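Exo-beta-1,3-glucanase (Streptomyces sp. SirexAA-E, PDB 4PEY) hydrolyses laminarin and laminarioligosaccharides from their non-reducing ends, releasing glucose and laminaribiose. Local coordinates at residues 314-325 with 340-351. The protein carries 1 engineered substitution. Sequence-based numbering, arbitrary orientation. Where two conformers were deposited one is given.
Sequences TIIPDNGVTALK and DAGPVNSETLVE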
loop_
_atom_site.group_PDB
_atom_site.type_symbol
_atom_site.label_atom_id
_atom_site.label_comp_id
_atom_site.label_asym_id
_atom_site.label_seq_id
_atom_site.Cartn_x
_atom_site.Cartn_y
_atom_site.Cartn_z
ATOM N N THR A 314 -8.482 -11.510 -2.025
ATOM C CA THR A 314 -8.488 -10.885 -3.333
ATOM C C THR A 314 -9.878 -10.892 -3.938
ATOM O O THR A 314 -10.571 -11.907 -3.883
ATOM C CB THR A 314 -7.500 -11.615 -4.272
ATOM O OG1 THR A 314 -6.175 -11.469 -3.752
ATOM C CG2 THR A 314 -7.551 -11.065 -5.703
ATOM N N ILE A 315 -10.272 -9.759 -4.519
ATOM C CA ILE A 315 -11.555 -9.639 -5.193
ATOM C C ILE A 315 -11.340 -9.441 -6.689
ATOM O O ILE A 315 -10.607 -8.539 -7.094
ATOM C CB ILE A 315 -12.377 -8.464 -4.641
ATOM C CG1 ILE A 315 -12.614 -8.649 -3.141
ATOM C CG2 ILE A 315 -13.699 -8.341 -5.391
ATOM C CD1 ILE A 315 -13.020 -7.390 -2.428
ATOM N N ILE A 316 -11.966 -10.292 -7.503
ATOM C CA ILE A 316 -11.918 -10.137 -8.952
ATOM C C ILE A 316 -13.312 -9.800 -9.461
ATOM O O ILE A 316 -14.238 -10.602 -9.315
ATOM C CB ILE A 316 -11.419 -11.407 -9.671
ATOM C CG1 ILE A 316 -9.966 -11.718 -9.282
ATOM C CG2 ILE A 316 -11.552 -11.256 -11.195
ATOM C CD1 ILE A 316 -9.510 -13.099 -9.759
ATOM N N PRO A 317 -13.474 -8.610 -10.054
ATOM C CA PRO A 317 -14.772 -8.263 -10.636
ATOM C C PRO A 317 -14.937 -8.896 -12.020
ATOM O O PRO A 317 -14.116 -8.676 -12.919
ATOM C CB PRO A 317 -14.722 -6.734 -10.712
ATOM C CG PRO A 317 -13.249 -6.436 -10.930
ATOM C CD PRO A 317 -12.481 -7.532 -10.205
ATOM N N ASP A 318 -15.986 -9.693 -12.179
ATOM C CA ASP A 318 -16.312 -10.277 -13.477
ATOM C C ASP A 318 -17.185 -9.323 -14.285
ATOM O O ASP A 318 -17.716 -8.348 -13.740
ATOM C CB ASP A 318 -17.042 -11.616 -13.311
ATOM C CG ASP A 318 -16.200 -12.671 -12.613
ATOM O OD1 ASP A 318 -14.953 -12.547 -12.579
ATOM O OD2 ASP A 318 -16.795 -13.647 -12.112
ATOM N N ASN A 319 -17.332 -9.609 -15.579
ATOM C CA ASN A 319 -18.304 -8.914 -16.430
ATOM C C ASN A 319 -18.123 -7.400 -16.476
ATOM O O ASN A 319 -19.070 -6.660 -16.751
ATOM C CB ASN A 319 -19.738 -9.220 -15.970
ATOM C CG ASN A 319 -19.990 -10.697 -15.774
ATOM O OD1 ASN A 319 -19.403 -11.541 -16.450
ATOM N ND2 ASN A 319 -20.857 -11.019 -14.831
ATOM N N GLY A 320 -16.907 -6.941 -16.201
ATOM C CA GLY A 320 -16.597 -5.527 -16.300
ATOM C C GLY A 320 -17.163 -4.661 -15.190
ATOM O O GLY A 320 -17.165 -3.438 -15.305
ATOM N N VAL A 321 -17.635 -5.270 -14.103
ATOM C CA VAL A 321 -18.221 -4.466 -13.038
ATOM C C VAL A 321 -17.148 -3.824 -12.167
ATOM O O VAL A 321 -15.971 -4.179 -12.217
ATOM C CB VAL A 321 -19.184 -5.290 -12.126
ATOM C CG1 VAL A 321 -20.269 -5.963 -12.961
ATOM C CG2 VAL A 321 -18.419 -6.314 -11.278
ATOM N N THR A 322 -17.574 -2.855 -11.377
ATOM C CA THR A 322 -16.743 -2.266 -10.343
ATOM C C THR A 322 -16.665 -3.265 -9.177
ATOM O O THR A 322 -17.677 -3.858 -8.821
ATOM C CB THR A 322 -17.340 -0.911 -9.903
ATOM O OG1 THR A 322 -17.419 -0.043 -11.048
ATOM C CG2 THR A 322 -16.515 -0.257 -8.802
ATOM N N ALA A 323 -15.475 -3.491 -8.611
ATOM C CA ALA A 323 -15.333 -4.477 -7.538
ATOM C C ALA A 323 -15.933 -3.992 -6.218
ATOM O O ALA A 323 -16.582 -4.756 -5.494
ATOM C CB ALA A 323 -13.857 -4.842 -7.326
ATOM N N LEU A 324 -15.684 -2.725 -5.894
ATOM C CA LEU A 324 -16.044 -2.184 -4.591
ATOM C C LEU A 324 -16.537 -0.751 -4.719
ATOM O O LEU A 324 -15.840 0.101 -5.277
ATOM C CB LEU A 324 -14.838 -2.239 -3.649
ATOM C CG LEU A 324 -15.039 -1.657 -2.251
ATOM C CD1 LEU A 324 -16.113 -2.429 -1.503
ATOM C CD2 LEU A 324 -13.726 -1.671 -1.485
ATOM N N LYS A 325 -17.742 -0.499 -4.214
ATOM C CA LYS A 325 -18.306 0.846 -4.182
ATOM C C LYS A 325 -18.655 1.230 -2.753
ATOM O O LYS A 325 -19.492 0.587 -2.131
ATOM C CB LYS A 325 -19.563 0.937 -5.053
ATOM C CG LYS A 325 -19.325 0.836 -6.538
ATOM C CD LYS A 325 -20.625 1.069 -7.296
ATOM C CE LYS A 325 -20.385 1.127 -8.795
ATOM N NZ LYS A 325 -21.596 1.613 -9.514
ATOM N N ASP A 340 -8.180 -7.336 -8.154
ATOM C CA ASP A 340 -7.466 -7.911 -9.289
ATOM C C ASP A 340 -8.378 -7.861 -10.514
ATOM O O ASP A 340 -9.409 -8.533 -10.539
ATOM C CB ASP A 340 -7.065 -9.354 -8.932
ATOM C CG ASP A 340 -6.062 -9.969 -9.890
ATOM O OD1 ASP A 340 -5.354 -9.236 -10.613
ATOM O OD2 ASP A 340 -5.967 -11.218 -9.889
ATOM N N ALA A 341 -8.024 -7.052 -11.515
ATOM C CA ALA A 341 -8.888 -6.856 -12.684
ATOM C C ALA A 341 -9.167 -8.152 -13.439
ATOM O O ALA A 341 -8.291 -9.017 -13.577
ATOM C CB ALA A 341 -8.283 -5.821 -13.632
ATOM N N GLY A 342 -10.398 -8.281 -13.925
ATOM C CA GLY A 342 -10.740 -9.352 -14.842
ATOM C C GLY A 342 -10.358 -8.956 -16.261
ATOM O O GLY A 342 -10.057 -7.787 -16.530
ATOM N N PRO A 343 -10.357 -9.923 -17.188
ATOM C CA PRO A 343 -9.990 -9.600 -18.574
ATOM C C PRO A 343 -10.994 -8.671 -19.255
ATOM O O PRO A 343 -10.621 -7.947 -20.183
ATOM C CB PRO A 343 -9.958 -10.970 -19.267
ATOM C CG PRO A 343 -10.608 -11.908 -18.341
ATOM C CD PRO A 343 -10.475 -11.372 -16.962
ATOM N N VAL A 344 -12.246 -8.689 -18.807
ATOM C CA VAL A 344 -13.231 -7.736 -19.318
ATOM C C VAL A 344 -13.023 -6.378 -18.655
ATOM O O VAL A 344 -13.015 -6.279 -17.425
ATOM C CB VAL A 344 -14.670 -8.217 -19.071
ATOM C CG1 VAL A 344 -15.679 -7.156 -19.512
ATOM C CG2 VAL A 344 -14.906 -9.541 -19.786
ATOM N N ASN A 345 -12.847 -5.335 -19.462
ATOM C CA ASN A 345 -12.547 -4.011 -18.920
ATOM C C ASN A 345 -13.599 -3.519 -17.945
ATOM O O ASN A 345 -14.789 -3.514 -18.268
ATOM C CB ASN A 345 -12.413 -2.989 -20.047
ATOM C CG ASN A 345 -11.879 -1.669 -19.564
ATOM O OD1 ASN A 345 -10.698 -1.556 -19.233
ATOM N ND2 ASN A 345 -12.737 -0.654 -19.529
ATOM N N SER A 346 -13.142 -3.103 -16.766
ATOM C CA SER A 346 -13.987 -2.420 -15.789
ATOM C C SER A 346 -13.785 -0.917 -15.910
ATOM O O SER A 346 -12.659 -0.430 -15.888
ATOM C CB SER A 346 -13.671 -2.870 -14.357
ATOM O OG SER A 346 -13.998 -4.229 -14.156
ATOM N N GLU A 347 -14.877 -0.178 -16.043
ATOM C CA GLU A 347 -14.792 1.275 -16.118
ATOM C C GLU A 347 -14.082 1.829 -14.878
ATOM O O GLU A 347 -13.237 2.728 -14.976
ATOM C CB GLU A 347 -16.191 1.874 -16.259
ATOM C CG GLU A 347 -16.208 3.379 -16.376
ATOM C CD GLU A 347 -17.580 3.918 -16.726
ATOM O OE1 GLU A 347 -18.513 3.108 -16.941
ATOM O OE2 GLU A 347 -17.722 5.158 -16.795
ATOM N N THR A 348 -14.420 1.277 -13.717
ATOM C CA THR A 348 -13.712 1.571 -12.466
ATOM C C THR A 348 -13.553 0.278 -11.680
ATOM O O THR A 348 -14.386 -0.616 -11.815
ATOM C CB THR A 348 -14.456 2.587 -11.579
ATOM O OG1 THR A 348 -15.738 2.050 -11.224
ATOM C CG2 THR A 348 -14.646 3.926 -12.285
ATOM N N LEU A 349 -12.503 0.166 -10.866
ATOM C CA LEU A 349 -12.358 -1.006 -9.996
ATOM C C LEU A 349 -12.833 -0.724 -8.564
ATOM O O LEU A 349 -13.461 -1.574 -7.934
ATOM C CB LEU A 349 -10.906 -1.506 -9.987
ATOM C CG LEU A 349 -10.469 -2.162 -11.306
ATOM C CD1 LEU A 349 -8.982 -2.421 -11.342
ATOM C CD2 LEU A 349 -11.234 -3.466 -11.586
ATOM N N VAL A 350 -12.516 0.466 -8.057
ATOM C CA VAL A 350 -12.916 0.897 -6.716
ATOM C C VAL A 350 -13.437 2.329 -6.778
ATOM O O VAL A 350 -12.765 3.204 -7.334
ATOM C CB VAL A 350 -11.734 0.828 -5.716
ATOM C CG1 VAL A 350 -12.158 1.319 -4.329
ATOM C CG2 VAL A 350 -11.153 -0.592 -5.650
ATOM N N GLU A 351 -14.632 2.558 -6.228
ATOM C CA GLU A 351 -15.191 3.903 -6.114
ATOM C C GLU A 351 -15.466 4.233 -4.660
ATOM O O GLU A 351 -16.160 3.484 -3.974
ATOM C CB GLU A 351 -16.486 4.045 -6.922
ATOM C CG GLU A 351 -16.287 3.934 -8.415
ATOM C CD GLU A 351 -17.587 4.039 -9.204
ATOM O OE1 GLU A 351 -18.611 4.493 -8.643
ATOM O OE2 GLU A 351 -17.577 3.666 -10.397
HETATM O O HOH W 1 -14.294 -8.004 -15.514
HETATM O O HOH W 2 -17.074 -0.811 -13.901
HETATM O O HOH W 3 -17.206 -1.591 -17.685
#
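Glu351 offers a carboxylate face to Lys325: CE lies over that face, 3.8 Å from Glu351 OE1, and the two extended side chains run alongside each other. The contact joins successive coils of the second of the two parallel beta-helices of the GH55 fold, where the chain turns from one face to another. Lys325 NZ, probably attracted, stays 4.2 Å from Glu351 OE1, beyond a salt bridge. At the carboxylate's edge, Thr348 OG1 donates to Glu351 OE2 on its anti side, 2.6 Å away. The puckered ring of Pro317 sets CG against Leu349 CD2 (3.6 Å), the two side chains crossing at about a right angle, while its CD meets Asp340 O.

Before the corner, Asp340 N donates almost straight to Ile315 O; the carboxylate of Asp340 is salt-bridged to Arg374, and Asp340 CB touches both Thr314 CG2 and Ile316 CG1. Past it, Leu324 and Val350 pair in the next parallel sheet, with Glu351 N bonded to Leu324 O at 2.9 Å. Leu349 O takes two bonds, from Ala323 N and Leu324 N, the second in its carbonyl plane.

Between the sheets the loops nest. Water 3 bridges Gly320 O, Asn345 O and Glu347 N, and Thr322 OG1 lies 2.7 Å from Thr348 OG1. With OG beside its own backbone N (chi1 -66°), Ser346 donates to Val321 O at 2.8 Å, approaching 38° out of the carbonyl plane.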